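Local atomic coordinates of lipase (Streptomyces rimosus, PDB entry 5MAL), a protein that hydrolyses triacylglycerols, with a preference for medium-length acyl chains, and also cleaves aryl esters, Tween detergents and palmitoyl-CoA. Residues A[10-16]-A[212-218]; A[54-60]-A[77-83]; A[34-38]-A[226-231]. All blocks are in the same frame, centred on the assembly; numbering follows the deposited sequence. Where two conformers were deposited one is given.

The three contacts lie in an SGNH hydrolase fold, whose central parallel five-stranded sheet is packed between helices. Their first segments come early in the chain (10-16, 34-38, 54-60). Contact 2 closes with 77-83, only 17 residues on, whereas contacts 1 and 3 wait for the C-terminal part, and their segments alternate along the chain. Contact 1 joins the catalytic S10 and H216. Contact 2 (centres about 13 Å apart) brings N82 near that pair, and contact 3 (centres about 14 Å from contact 1) packs helix 34-40 on helix 219-232. Contacts 2 and 3 lie on opposite sides of the chain's centre. S12 ties all three together: its OG probably bonds to T78 OG1 and Y34 OH.

Contact 1. Residues A[10-16]-A[212-218]; sequences SYSSGVG and ENSYHPT
S10 and H216, the Ser/His pair of this lipase, meet through a short hydrogen bond: S10 OG lies 2.6 Å from H216 NE2, at the imidazole edge and in its plane, and either atom could be the donor. H216 ND1 donates to the main-chain O of S214 (2.9 Å, N-H...O angle 141°), so that a peptide carbonyl receives the N-H that a triad would direct to an acid. Y11 OH makes at most a weak bond to Y215 O at 2.8 Å, and its proton may go to another acceptor.

This is the core of the SGNH active site: the nucleophile of the N-terminal GDS sequence at the start of helix 10-13, and the histidine of a loop near the C-terminus.

The imidazole is held between two apolar groups, one on each face. Y11 forms an offset stack with it, planes at 30° and centroids 4.5 Å apart. On the opposite face V15 CG1, carried there by lying anti to the backbone N (chi1 172°), sits 4.2 Å from the H216 centroid in a CH-pi contact.

Y11 CD2 packs on P217 CD at 3.5 Å; one water donates to V15 O and P217 O. Glycine suits position 16, where positive phi and P217 O deny a side chain space.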
ATOM      1  N   SER A  10      -1.491  -5.515  -1.462  1.00  7.46           N
ATOM      2  CA  SER A  10      -2.353  -5.330  -2.608  1.00  8.35           C
ATOM      3  C   SER A  10      -2.232  -3.925  -3.178  1.00  9.16           C
ATOM      4  O   SER A  10      -2.596  -3.688  -4.328  1.00  8.64           O
ATOM      5  CB  SER A  10      -3.791  -5.617  -2.212  1.00  9.33           C
ATOM      6  OG  SER A  10      -4.069  -4.955  -0.993  1.00 14.15           O
ATOM      7  N   TYR A  11      -1.753  -2.982  -2.370  1.00  7.43           N
ATOM      8  CA  TYR A  11      -1.596  -1.614  -2.886  1.00  6.17           C
ATOM      9  C   TYR A  11      -0.407  -1.554  -3.825  1.00  7.57           C
ATOM     10  O   TYR A  11      -0.286  -0.628  -4.634  1.00  7.67           O
ATOM     11  CB  TYR A  11      -1.453  -0.598  -1.756  1.00  6.34           C
ATOM     12  CG  TYR A  11      -2.774  -0.394  -1.071  1.00 11.07           C
ATOM     13  CD1 TYR A  11      -3.279  -1.368  -0.230  1.00 14.63           C
ATOM     14  CD2 TYR A  11      -3.547   0.733  -1.313  1.00 10.09           C
ATOM     15  CE1 TYR A  11      -4.497  -1.224   0.370  1.00 13.85           C
ATOM     16  CE2 TYR A  11      -4.788   0.882  -0.710  1.00  8.61           C
ATOM     17  CZ  TYR A  11      -5.249  -0.110   0.128  1.00 12.97           C
ATOM     18  OH  TYR A  11      -6.466   0.009   0.758  1.00 15.01           O
ATOM     19  N   SER A  12       0.477  -2.537  -3.704  1.00  6.47           N
ATOM     20  CA  SER A  12       1.631  -2.599  -4.585  1.00  6.49           C
ATOM     21  C   SER A  12       1.360  -3.564  -5.714  1.00  5.63           C
ATOM     22  O   SER A  12       1.793  -3.333  -6.834  1.00  8.69           O
ATOM     23  CB  SER A  12       2.897  -3.023  -3.840  1.00  7.36           C
ATOM     24  OG  SER A  12       3.312  -1.993  -2.967  1.00  8.06           O
ATOM     25  N   SER A  13       0.677  -4.663  -5.414  1.00  7.80           N
ATOM     26  CA  SER A  13       0.368  -5.627  -6.469  1.00  8.69           C
ATOM     27  C   SER A  13      -0.611  -4.998  -7.443  1.00  6.83           C
ATOM     28  O   SER A  13      -0.562  -5.273  -8.634  1.00  8.05           O
ATOM     29  CB  SER A  13      -0.211  -6.932  -5.903  1.00 10.52           C
ATOM     30  OG  SER A  13      -1.594  -6.798  -5.599  1.00  9.65           O
ATOM     31  N   GLY A  14      -1.489  -4.146  -6.931  1.00  8.44           N
ATOM     32  CA  GLY A  14      -2.410  -3.419  -7.785  1.00  7.57           C
ATOM     33  C   GLY A  14      -3.800  -4.014  -7.865  1.00 10.22           C
ATOM     34  O   GLY A  14      -4.469  -3.887  -8.880  1.00 10.10           O
ATOM     35  N   VAL A  15      -4.231  -4.681  -6.806  1.00  9.94           N
ATOM     36  CA  VAL A  15      -5.626  -5.088  -6.693  1.00 11.62           C
ATOM     37  C   VAL A  15      -6.478  -3.857  -6.932  1.00 11.36           C
ATOM     38  O   VAL A  15      -6.240  -2.820  -6.328  1.00 11.87           O
ATOM     39  CB  VAL A  15      -5.918  -5.701  -5.314  1.00 14.04           C
ATOM     40  CG1 VAL A  15      -7.417  -5.953  -5.120  1.00 13.59           C
ATOM     41  CG2 VAL A  15      -5.119  -6.975  -5.160  1.00 11.44           C
ATOM     42  N   GLY A  16      -7.430  -3.953  -7.856  1.00 12.82           N
ATOM     43  CA  GLY A  16      -8.255  -2.806  -8.192  1.00 12.34           C
ATOM     44  C   GLY A  16      -7.874  -2.066  -9.461  1.00 13.77           C
ATOM     45  O   GLY A  16      -8.673  -1.276  -9.983  1.00 11.91           O
ATOM     46  N   GLU A 212     -12.795  -7.709  -3.565  1.00 16.58           N
ATOM     47  CA  GLU A 212     -11.395  -7.474  -3.238  1.00 18.44           C
ATOM     48  C   GLU A 212     -10.930  -6.065  -3.616  1.00 14.70           C
ATOM     49  O   GLU A 212      -9.949  -5.559  -3.066  1.00 15.95           O
ATOM     50  CB  GLU A 212     -10.524  -8.523  -3.936  0.61 19.38           C
ATOM     51  CG  GLU A 212     -10.651  -8.543  -5.459  0.61 19.10           C
ATOM     52  CD  GLU A 212     -11.631  -9.594  -5.991  0.61 22.03           C
ATOM     53  OE1 GLU A 212     -12.699  -9.823  -5.370  0.61 14.09           O
ATOM     54  OE2 GLU A 212     -11.322 -10.190  -7.051  0.61 15.71           O
ATOM     55  N   ASN A 213     -11.636  -5.422  -4.537  1.00 14.31           N
ATOM     56  CA  ASN A 213     -11.205  -4.118  -5.041  1.00 12.96           C
ATOM     57  C   ASN A 213     -11.469  -2.957  -4.098  1.00 10.83           C
ATOM     58  O   ASN A 213     -10.881  -1.884  -4.244  1.00 10.78           O
ATOM     59  CB  ASN A 213     -11.875  -3.836  -6.382  1.00 12.48           C
ATOM     60  CG  ASN A 213     -11.249  -4.623  -7.503  1.00 16.71           C
ATOM     61  OD1 ASN A 213     -10.338  -5.425  -7.269  1.00 17.96           O
ATOM     62  ND2 ASN A 213     -11.730  -4.413  -8.723  1.00 17.14           N
ATOM     63  N   SER A 214     -12.356  -3.174  -3.134  1.00 11.85           N
ATOM     64  CA  SER A 214     -12.808  -2.110  -2.266  1.00 11.55           C
ATOM     65  C   SER A 214     -11.635  -1.430  -1.561  1.00 11.68           C
ATOM     66  O   SER A 214     -10.762  -2.106  -1.059  1.00 11.15           O
ATOM     67  CB  SER A 214     -13.804  -2.664  -1.241  1.00 17.21           C
ATOM     68  OG  SER A 214     -14.808  -3.454  -1.867  1.00 14.36           O
ATOM     69  N   TYR A 215     -11.617  -0.100  -1.593  1.00 11.64           N
ATOM     70  CA  TYR A 215     -10.608   0.749  -0.940  1.00 15.07           C
ATOM     71  C   TYR A 215      -9.222   0.654  -1.562  1.00 15.78           C
ATOM     72  O   TYR A 215      -8.256   1.205  -1.036  1.00 15.52           O
ATOM     73  CB  TYR A 215     -10.518   0.440   0.551  1.00 12.60           C
ATOM     74  CG  TYR A 215     -11.789   0.805   1.255  1.00 12.24           C
ATOM     75  CD1 TYR A 215     -12.110   2.136   1.479  1.00 19.20           C
ATOM     76  CD2 TYR A 215     -12.689  -0.172   1.655  1.00 15.50           C
ATOM     77  CE1 TYR A 215     -13.282   2.489   2.105  1.00 23.88           C
ATOM     78  CE2 TYR A 215     -13.877   0.170   2.282  1.00 19.20           C
ATOM     79  CZ  TYR A 215     -14.166   1.506   2.499  1.00 25.45           C
ATOM     80  OH  TYR A 215     -15.331   1.875   3.134  1.00 28.57           O
ATOM     81  N   HIS A 216      -9.116  -0.025  -2.690  1.00 11.84           N
ATOM     82  CA  HIS A 216      -7.836  -0.069  -3.374  1.00  7.19           C
ATOM     83  C   HIS A 216      -7.776   0.968  -4.476  1.00  8.50           C
ATOM     84  O   HIS A 216      -8.807   1.441  -4.933  1.00 10.78           O
ATOM     85  CB  HIS A 216      -7.598  -1.457  -3.931  1.00  9.77           C
ATOM     86  CG  HIS A 216      -7.250  -2.439  -2.871  1.00 10.46           C
ATOM     87  ND1 HIS A 216      -8.196  -3.025  -2.061  1.00 16.06           N
ATOM     88  CD2 HIS A 216      -6.048  -2.863  -2.417  1.00 11.59           C
ATOM     89  CE1 HIS A 216      -7.593  -3.807  -1.182  1.00 18.12           C
ATOM     90  NE2 HIS A 216      -6.290  -3.724  -1.377  1.00 13.54           N
ATOM     91  N   PRO A 217      -6.565   1.337  -4.902  1.00  8.57           N
ATOM     92  CA  PRO A 217      -6.490   2.340  -5.964  1.00  6.41           C
ATOM     93  C   PRO A 217      -7.105   1.840  -7.254  1.00  6.70           C
ATOM     94  O   PRO A 217      -7.010   0.651  -7.580  1.00  8.40           O
ATOM     95  CB  PRO A 217      -4.991   2.547  -6.145  1.00  8.83           C
ATOM     96  CG  PRO A 217      -4.410   2.194  -4.820  1.00  7.97           C
ATOM     97  CD  PRO A 217      -5.236   1.025  -4.351  1.00  6.68           C
ATOM     98  N   THR A 218      -7.761   2.745  -7.961  1.00  7.64           N
ATOM     99  CA  THR A 218      -8.211   2.466  -9.307  1.00  7.28           C
ATOM    100  C   THR A 218      -6.996   2.440 -10.221  1.00  7.85           C
ATOM    101  O   THR A 218      -5.876   2.696  -9.774  1.00  6.65           O
ATOM    102  CB  THR A 218      -9.178   3.532  -9.790  1.00  7.98           C
ATOM    103  OG1 THR A 218      -8.468   4.778  -9.890  1.00  6.13           O
ATOM    104  CG2 THR A 218     -10.337   3.678  -8.808  1.00 10.55           C
TER
HETATM  105  O   HOH W   1      -4.683  -0.767  -7.199  1.00 10.03           O

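Contact 2. Residues A[54-60]-A[77-83]; sequences GARTGDV and ITIGGND
R56 and D83 approach to 5.1 Å between their CA atoms, and T57 and I79 to 6.3 Å, where the loop entering helix 57-64 passes the turn that follows strand 74-78.

D83 makes the main polar grip. Its carboxylate straddles the first N-H of the helix: T57 N donates to OD1 and to OD2, both at 3.0 Å, through the syn lone pairs. OD2 also accepts from T57 OG1 at 2.7 Å, that donor standing 33° out of the carboxylate plane. Threonine suits this position because, with chi1 57° placing OG1 between the backbone N and the carbonyl carbon, its hydroxyl and its own N-H both meet one acid. The first turn of helix 57-64 is fixed from within by D59, whose OD2 takes R56 N on its anti lone pair.

N82 ties down the loop just before the helix. Its ND2 reaches A55 O at 3.0 Å, the oxygen lying near the amide plane but the nitrogen well above the plane of the carbonyl. A water also donates to A55 O and accepts from G80 N and N82 N. The R56 guanidinium lies with one face over N82 O, without a hydrogen bond to that oxygen.

I79 CD1 meets V60 CG2 tip to tip at 3.5 Å and touches A55 CB, branched aliphatics suiting these buried positions.

N82 belongs to the family's GGND sequence, its side chain about 5 Å from that of S10. G54 N donates to a water, whose approach to N82 ND2 is too short to be trusted; this is consistent with the oxyanion hole that the glycine N, the asparagine side chain and the backbone N of the serine form in relatives. The bond to A55 O would then orient the asparagine amide, and negative D83 probably steadies the positive end of the dipole of helix 57-64.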
ATOM      1  N   GLY A  54      -3.056  -9.430   0.104  1.00 12.14           N
ATOM      2  CA  GLY A  54      -3.233 -10.098   1.378  1.00 20.36           C
ATOM      3  C   GLY A  54      -1.977 -10.172   2.218  1.00 19.41           C
ATOM      4  O   GLY A  54      -2.039 -10.568   3.384  1.00 19.42           O
ATOM      5  N   ALA A  55      -0.841  -9.793   1.631  1.00 11.10           N
ATOM      6  CA  ALA A  55       0.440  -9.923   2.316  1.00 13.65           C
ATOM      7  C   ALA A  55       0.537  -9.131   3.603  1.00 16.55           C
ATOM      8  O   ALA A  55       0.188  -7.948   3.674  1.00 13.63           O
ATOM      9  CB  ALA A  55       1.584  -9.524   1.399  1.00 12.52           C
ATOM     10  N   ARG A  56       1.033  -9.815   4.629  1.00 12.61           N
ATOM     11  CA  ARG A  56       1.480  -9.186   5.854  1.00 11.70           C
ATOM     12  C   ARG A  56       2.989  -9.146   5.805  1.00 13.66           C
ATOM     13  O   ARG A  56       3.588  -9.774   4.930  1.00 15.72           O
ATOM     14  CB  ARG A  56       1.032  -9.969   7.092  1.00 14.23           C
ATOM     15  CG  ARG A  56      -0.436  -9.850   7.461  1.00 23.34           C
ATOM     16  CD  ARG A  56      -0.755 -10.780   8.639  1.00 20.13           C
ATOM     17  NE  ARG A  56      -2.010 -10.429   9.301  1.00 30.16           N
ATOM     18  CZ  ARG A  56      -3.220 -10.633   8.783  1.00 37.35           C
ATOM     19  NH1 ARG A  56      -3.353 -11.187   7.579  1.00 31.25           N
ATOM     20  NH2 ARG A  56      -4.303 -10.276   9.466  1.00 33.28           N
ATOM     21  N   THR A  57       3.601  -8.449   6.760  1.00 13.85           N
ATOM     22  CA  THR A  57       5.056  -8.418   6.863  1.00 16.20           C
ATOM     23  C   THR A  57       5.638  -9.837   6.887  1.00 17.72           C
ATOM     24  O   THR A  57       6.693 -10.083   6.311  1.00 16.11           O
ATOM     25  CB  THR A  57       5.524  -7.656   8.114  1.00 16.74           C
ATOM     26  OG1 THR A  57       4.947  -8.252   9.278  1.00 16.06           O
ATOM     27  CG2 THR A  57       5.122  -6.176   8.040  1.00 10.90           C
ATOM     28  N   GLY A  58       4.931 -10.758   7.539  1.00 14.28           N
ATOM     29  CA  GLY A  58       5.363 -12.144   7.638  1.00 14.17           C
ATOM     30  C   GLY A  58       5.350 -12.855   6.299  1.00 20.39           C
ATOM     31  O   GLY A  58       6.176 -13.727   6.021  1.00 17.09           O
ATOM     32  N   ASP A  59       4.398 -12.477   5.457  1.00 17.90           N
ATOM     33  CA  ASP A  59       4.302 -13.035   4.120  1.00 17.02           C
ATOM     34  C   ASP A  59       5.416 -12.487   3.247  1.00 16.03           C
ATOM     35  O   ASP A  59       5.930 -13.180   2.375  1.00 16.17           O
ATOM     36  CB  ASP A  59       2.938 -12.724   3.517  1.00 15.26           C
ATOM     37  CG  ASP A  59       1.811 -13.268   4.360  1.00 25.83           C
ATOM     38  OD1 ASP A  59       1.791 -14.500   4.575  1.00 23.17           O
ATOM     39  OD2 ASP A  59       0.986 -12.471   4.842  1.00 20.46           O
ATOM     40  N   VAL A  60       5.788 -11.235   3.487  1.00 14.47           N
ATOM     41  CA  VAL A  60       6.895 -10.655   2.749  1.00 15.15           C
ATOM     42  C   VAL A  60       8.155 -11.460   3.075  1.00 13.09           C
ATOM     43  O   VAL A  60       8.915 -11.839   2.179  1.00 17.10           O
ATOM     44  CB  VAL A  60       7.101  -9.160   3.078  1.00 13.95           C
ATOM     45  CG1 VAL A  60       8.334  -8.645   2.380  1.00 13.61           C
ATOM     46  CG2 VAL A  60       5.875  -8.339   2.642  1.00 10.00           C
ATOM     47  N   ILE A  77       8.066  -0.934  -1.684  1.00  5.41           N
ATOM     48  CA  ILE A  77       7.184  -1.726  -0.846  1.00  8.39           C
ATOM     49  C   ILE A  77       6.068  -0.890  -0.248  1.00  7.82           C
ATOM     50  O   ILE A  77       6.274   0.270   0.098  1.00  6.79           O
ATOM     51  CB  ILE A  77       7.984  -2.422   0.281  1.00  7.47           C
ATOM     52  CG1 ILE A  77       7.095  -3.408   1.046  1.00  9.91           C
ATOM     53  CG2 ILE A  77       8.645  -1.380   1.202  1.00  6.32           C
ATOM     54  CD1 ILE A  77       7.884  -4.354   1.950  1.00 11.01           C
ATOM     55  N   THR A  78       4.873  -1.470  -0.214  1.00  5.59           N
ATOM     56  CA  THR A  78       3.816  -1.048   0.697  1.00  4.71           C
ATOM     57  C   THR A  78       3.530  -2.282   1.537  1.00  6.06           C
ATOM     58  O   THR A  78       3.289  -3.343   1.001  1.00  7.64           O
ATOM     59  CB  THR A  78       2.517  -0.564  -0.016  1.00  7.87           C
ATOM     60  OG1 THR A  78       2.001  -1.613  -0.835  1.00  7.10           O
ATOM     61  CG2 THR A  78       2.777   0.656  -0.884  1.00  6.22           C
ATOM     62  N   ILE A  79       3.638  -2.175   2.854  1.00  7.85           N
ATOM     63  CA  ILE A  79       3.291  -3.312   3.705  1.00  8.41           C
ATOM     64  C   ILE A  79       2.960  -2.800   5.083  1.00  8.04           C
ATOM     65  O   ILE A  79       3.468  -1.761   5.505  1.00 10.48           O
ATOM     66  CB  ILE A  79       4.431  -4.355   3.805  1.00  6.83           C
ATOM     67  CG1 ILE A  79       3.888  -5.709   4.284  1.00  8.21           C
ATOM     68  CG2 ILE A  79       5.541  -3.865   4.718  1.00 11.62           C
ATOM     69  CD1 ILE A  79       2.979  -6.411   3.278  1.00 10.41           C
ATOM     70  N   GLY A  80       2.069  -3.509   5.766  1.00  8.29           N
ATOM     71  CA  GLY A  80       1.692  -3.124   7.112  1.00 10.74           C
ATOM     72  C   GLY A  80       0.201  -2.960   7.290  1.00 10.20           C
ATOM     73  O   GLY A  80      -0.316  -3.132   8.392  1.00 15.72           O
ATOM     74  N   GLY A  81      -0.492  -2.623   6.212  1.00 10.02           N
ATOM     75  CA  GLY A  81      -1.933  -2.481   6.274  1.00 12.98           C
ATOM     76  C   GLY A  81      -2.610  -3.770   6.714  1.00 14.86           C
ATOM     77  O   GLY A  81      -3.484  -3.761   7.570  1.00 19.96           O
ATOM     78  N   ASN A  82      -2.202  -4.885   6.128  1.00 11.64           N
ATOM     79  CA  ASN A  82      -2.832  -6.159   6.448  1.00 11.38           C
ATOM     80  C   ASN A  82      -2.445  -6.645   7.832  1.00 16.09           C
ATOM     81  O   ASN A  82      -3.221  -7.331   8.500  1.00 17.50           O
ATOM     82  CB  ASN A  82      -2.471  -7.201   5.396  1.00 16.77           C
ATOM     83  CG  ASN A  82      -3.277  -7.023   4.116  1.00 18.70           C
ATOM     84  OD1 ASN A  82      -4.504  -6.928   4.159  1.00 29.29           O
ATOM     85  ND2 ASN A  82      -2.595  -6.959   2.986  1.00 16.06           N
ATOM     86  N   ASP A  83      -1.239  -6.297   8.263  1.00 13.21           N
ATOM     87  CA  ASP A  83      -0.816  -6.604   9.622  1.00 15.20           C
ATOM     88  C   ASP A  83      -1.767  -5.943  10.611  1.00 19.33           C
ATOM     89  O   ASP A  83      -2.108  -6.515  11.641  1.00 17.71           O
ATOM     90  CB  ASP A  83       0.612  -6.134   9.871  1.00 14.18           C
ATOM     91  CG  ASP A  83       1.606  -6.806   8.950  1.00 16.07           C
ATOM     92  OD1 ASP A  83       1.658  -6.428   7.775  1.00 14.17           O
ATOM     93  OD2 ASP A  83       2.319  -7.729   9.396  1.00 18.43           O
TER
HETATM   94  O   HOH W   2      -3.416  -6.864   0.702  1.00 16.16           O
HETATM   95  O   HOH W   3       0.174  -5.210   4.427  1.00 11.23           O
HETATM   96  O   HOH W   4      -0.977  -9.567  11.930  1.00 20.61           O

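Contact 3. Residues A[34-38]-A[226-231]; sequences YPALW and YLPVLN
Y34 swings its CG between the backbone N and the carbonyl carbon (chi1 70°), while CG of L230 stands anti to its backbone N; these torsions bring the tyrosine ring edge against the leucine methyl CD2. The two residues belong to helices 34-40 and 219-232, which cross on one face of the parallel sheet of the SGNH alpha/beta fold. Their local axes approach to 9.0 Å and cross at -57°.

Beside this edge contact, the Y34 and Y226 rings stand almost parallel (planes at 13°) but are displaced, with centroids 5.2 Å apart and little overlap. Y34 CD2 rests instead on Y226 CB at 3.4 Å. Tyrosine suits both places, since each combines a broad apolar flank with a buried hydroxyl that is satisfied: Y34 OH by S12, Y226 OH by G140 O.

L227 forks between two neighbours, CD2 reaching L37 CB at 3.7 Å and CD1 meeting the W38 ring at its edge. L230 CD2 presses on W38 CD1 at 3.4 Å. The large indole also stacks on H42 and meets Y4 of strand 3-8 edge-to-face. W38 NE1 gives its proton to O of the C-terminal T234; N231 OD1 lies 3.1 Å from W38 NE1, at too poor an angle for a hydrogen bond.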
ATOM      1  N   TYR A  34       1.584   0.338  -9.799  1.00  5.93           N
ATOM      2  CA  TYR A  34       2.683   1.283  -9.999  1.00  8.35           C
ATOM      3  C   TYR A  34       4.016   0.550 -10.266  1.00  6.75           C
ATOM      4  O   TYR A  34       4.801   1.025 -11.067  1.00  8.96           O
ATOM      5  CB  TYR A  34       2.814   2.274  -8.826  1.00  8.06           C
ATOM      6  CG  TYR A  34       3.308   1.676  -7.543  1.00  7.42           C
ATOM      7  CD1 TYR A  34       4.678   1.569  -7.289  1.00  6.37           C
ATOM      8  CD2 TYR A  34       2.417   1.253  -6.567  1.00  6.81           C
ATOM      9  CE1 TYR A  34       5.132   1.016  -6.118  1.00  7.62           C
ATOM     10  CE2 TYR A  34       2.863   0.708  -5.384  1.00  5.33           C
ATOM     11  CZ  TYR A  34       4.226   0.589  -5.172  1.00  7.22           C
ATOM     12  OH  TYR A  34       4.705   0.047  -4.015  1.00  8.04           O
ATOM     13  N   PRO A  35       4.264  -0.632  -9.642  1.00  8.24           N
ATOM     14  CA  PRO A  35       5.547  -1.230 -10.021  1.00  7.88           C
ATOM     15  C   PRO A  35       5.598  -1.680 -11.468  1.00  8.08           C
ATOM     16  O   PRO A  35       6.619  -1.494 -12.116  1.00  8.11           O
ATOM     17  CB  PRO A  35       5.654  -2.445  -9.088  1.00  6.73           C
ATOM     18  CG  PRO A  35       4.846  -2.064  -7.901  1.00  5.93           C
ATOM     19  CD  PRO A  35       3.657  -1.379  -8.521  1.00  7.28           C
ATOM     20  N   ALA A  36       4.517  -2.261 -11.967  1.00  8.23           N
ATOM     21  CA  ALA A  36       4.501  -2.708 -13.352  1.00  9.94           C
ATOM     22  C   ALA A  36       4.606  -1.511 -14.301  1.00 10.08           C
ATOM     23  O   ALA A  36       5.304  -1.567 -15.312  1.00 10.92           O
ATOM     24  CB  ALA A  36       3.251  -3.505 -13.635  1.00 10.66           C
ATOM     25  N   LEU A  37       3.918  -0.423 -13.974  1.00  9.27           N
ATOM     26  CA  LEU A  37       4.025   0.791 -14.777  1.00 11.24           C
ATOM     27  C   LEU A  37       5.443   1.355 -14.760  1.00 12.80           C
ATOM     28  O   LEU A  37       5.955   1.840 -15.780  1.00 11.79           O
ATOM     29  CB  LEU A  37       3.047   1.851 -14.284  1.00  9.41           C
ATOM     30  CG  LEU A  37       1.561   1.540 -14.474  1.00 10.41           C
ATOM     31  CD1 LEU A  37       0.739   2.655 -13.853  1.00  9.98           C
ATOM     32  CD2 LEU A  37       1.220   1.378 -15.946  1.00 10.10           C
ATOM     33  N   TRP A  38       6.069   1.321 -13.593  1.00  8.99           N
ATOM     34  CA  TRP A  38       7.433   1.788 -13.487  1.00 10.09           C
ATOM     35  C   TRP A  38       8.342   0.929 -14.361  1.00 10.52           C
ATOM     36  O   TRP A  38       9.128   1.447 -15.140  1.00 12.21           O
ATOM     37  CB  TRP A  38       7.907   1.757 -12.036  1.00 10.49           C
ATOM     38  CG  TRP A  38       9.146   2.551 -11.811  1.00 13.83           C
ATOM     39  CD1 TRP A  38       9.231   3.853 -11.388  1.00 10.80           C
ATOM     40  CD2 TRP A  38      10.487   2.099 -11.976  1.00 10.61           C
ATOM     41  NE1 TRP A  38      10.546   4.231 -11.287  1.00 12.53           N
ATOM     42  CE2 TRP A  38      11.337   3.175 -11.650  1.00  9.81           C
ATOM     43  CE3 TRP A  38      11.056   0.888 -12.384  1.00 10.95           C
ATOM     44  CZ2 TRP A  38      12.724   3.072 -11.701  1.00 12.93           C
ATOM     45  CZ3 TRP A  38      12.446   0.796 -12.443  1.00 12.12           C
ATOM     46  CH2 TRP A  38      13.256   1.882 -12.104  1.00 12.95           C
ATOM     47  N   TYR A 226       0.002   6.464  -7.121  1.00  9.24           N
ATOM     48  CA  TYR A 226       1.206   5.769  -6.673  1.00  5.31           C
ATOM     49  C   TYR A 226       2.429   5.949  -7.549  1.00  6.34           C
ATOM     50  O   TYR A 226       3.499   6.264  -7.044  1.00  7.00           O
ATOM     51  CB  TYR A 226       0.938   4.272  -6.520  1.00  7.61           C
ATOM     52  CG  TYR A 226       0.474   3.964  -5.142  1.00  6.37           C
ATOM     53  CD1 TYR A 226      -0.876   4.035  -4.816  1.00  9.74           C
ATOM     54  CD2 TYR A 226       1.388   3.634  -4.137  1.00  6.41           C
ATOM     55  CE1 TYR A 226      -1.306   3.768  -3.527  1.00  7.98           C
ATOM     56  CE2 TYR A 226       0.974   3.383  -2.857  1.00  6.66           C
ATOM     57  CZ  TYR A 226      -0.376   3.448  -2.558  1.00  5.42           C
ATOM     58  OH  TYR A 226      -0.785   3.186  -1.286  1.00  9.23           O
ATOM     59  N   LEU A 227       2.280   5.733  -8.849  1.00  8.58           N
ATOM     60  CA  LEU A 227       3.449   5.729  -9.728  1.00  6.60           C
ATOM     61  C   LEU A 227       4.228   7.047  -9.679  1.00  8.69           C
ATOM     62  O   LEU A 227       5.450   7.019  -9.617  1.00  8.53           O
ATOM     63  CB  LEU A 227       3.032   5.403 -11.164  1.00  6.92           C
ATOM     64  CG  LEU A 227       4.153   5.584 -12.191  1.00  9.25           C
ATOM     65  CD1 LEU A 227       5.295   4.616 -11.939  1.00 10.35           C
ATOM     66  CD2 LEU A 227       3.602   5.431 -13.610  1.00 12.85           C
ATOM     67  N   PRO A 228       3.533   8.204  -9.678  1.00 10.98           N
ATOM     68  CA  PRO A 228       4.337   9.429  -9.639  1.00 10.43           C
ATOM     69  C   PRO A 228       5.158   9.542  -8.360  1.00 10.09           C
ATOM     70  O   PRO A 228       6.251  10.113  -8.352  1.00  9.69           O
ATOM     71  CB  PRO A 228       3.282  10.535  -9.738  1.00 10.54           C
ATOM     72  CG  PRO A 228       2.164   9.898 -10.519  1.00 11.80           C
ATOM     73  CD  PRO A 228       2.113   8.498  -9.947  1.00  7.71           C
ATOM     74  N   VAL A 229       4.659   8.958  -7.278  1.00  7.65           N
ATOM     75  CA  VAL A 229       5.408   8.975  -6.030  1.00  7.69           C
ATOM     76  C   VAL A 229       6.650   8.078  -6.112  1.00  8.93           C
ATOM     77  O   VAL A 229       7.709   8.449  -5.623  1.00  9.17           O
ATOM     78  CB  VAL A 229       4.514   8.571  -4.865  1.00 10.16           C
ATOM     79  CG1 VAL A 229       5.294   8.548  -3.582  1.00 11.18           C
ATOM     80  CG2 VAL A 229       3.382   9.577  -4.759  1.00  8.22           C
ATOM     81  N   LEU A 230       6.534   6.915  -6.743  1.00 10.01           N
ATOM     82  CA  LEU A 230       7.719   6.109  -6.962  1.00 11.06           C
ATOM     83  C   LEU A 230       8.689   6.865  -7.863  1.00 10.74           C
ATOM     84  O   LEU A 230       9.876   6.917  -7.576  1.00 11.31           O
ATOM     85  CB  LEU A 230       7.377   4.749  -7.560  1.00  8.15           C
ATOM     86  CG  LEU A 230       8.606   3.889  -7.852  1.00  8.65           C
ATOM     87  CD1 LEU A 230       9.399   3.625  -6.564  1.00  9.41           C
ATOM     88  CD2 LEU A 230       8.135   2.590  -8.472  1.00  8.62           C
ATOM     89  N   ASN A 231       8.186   7.455  -8.946  1.00 10.99           N
ATOM     90  CA  ASN A 231       9.059   8.191  -9.850  1.00 10.44           C
ATOM     91  C   ASN A 231       9.766   9.356  -9.177  1.00 12.12           C
ATOM     92  O   ASN A 231      10.890   9.685  -9.537  1.00 14.96           O
ATOM     93  CB  ASN A 231       8.277   8.691 -11.064  1.00 10.11           C
ATOM     94  CG  ASN A 231       8.249   7.683 -12.183  1.00  9.62           C
ATOM     95  OD1 ASN A 231       9.167   6.865 -12.318  1.00 14.73           O
ATOM     96  ND2 ASN A 231       7.210   7.731 -13.000  1.00 11.00           N
TER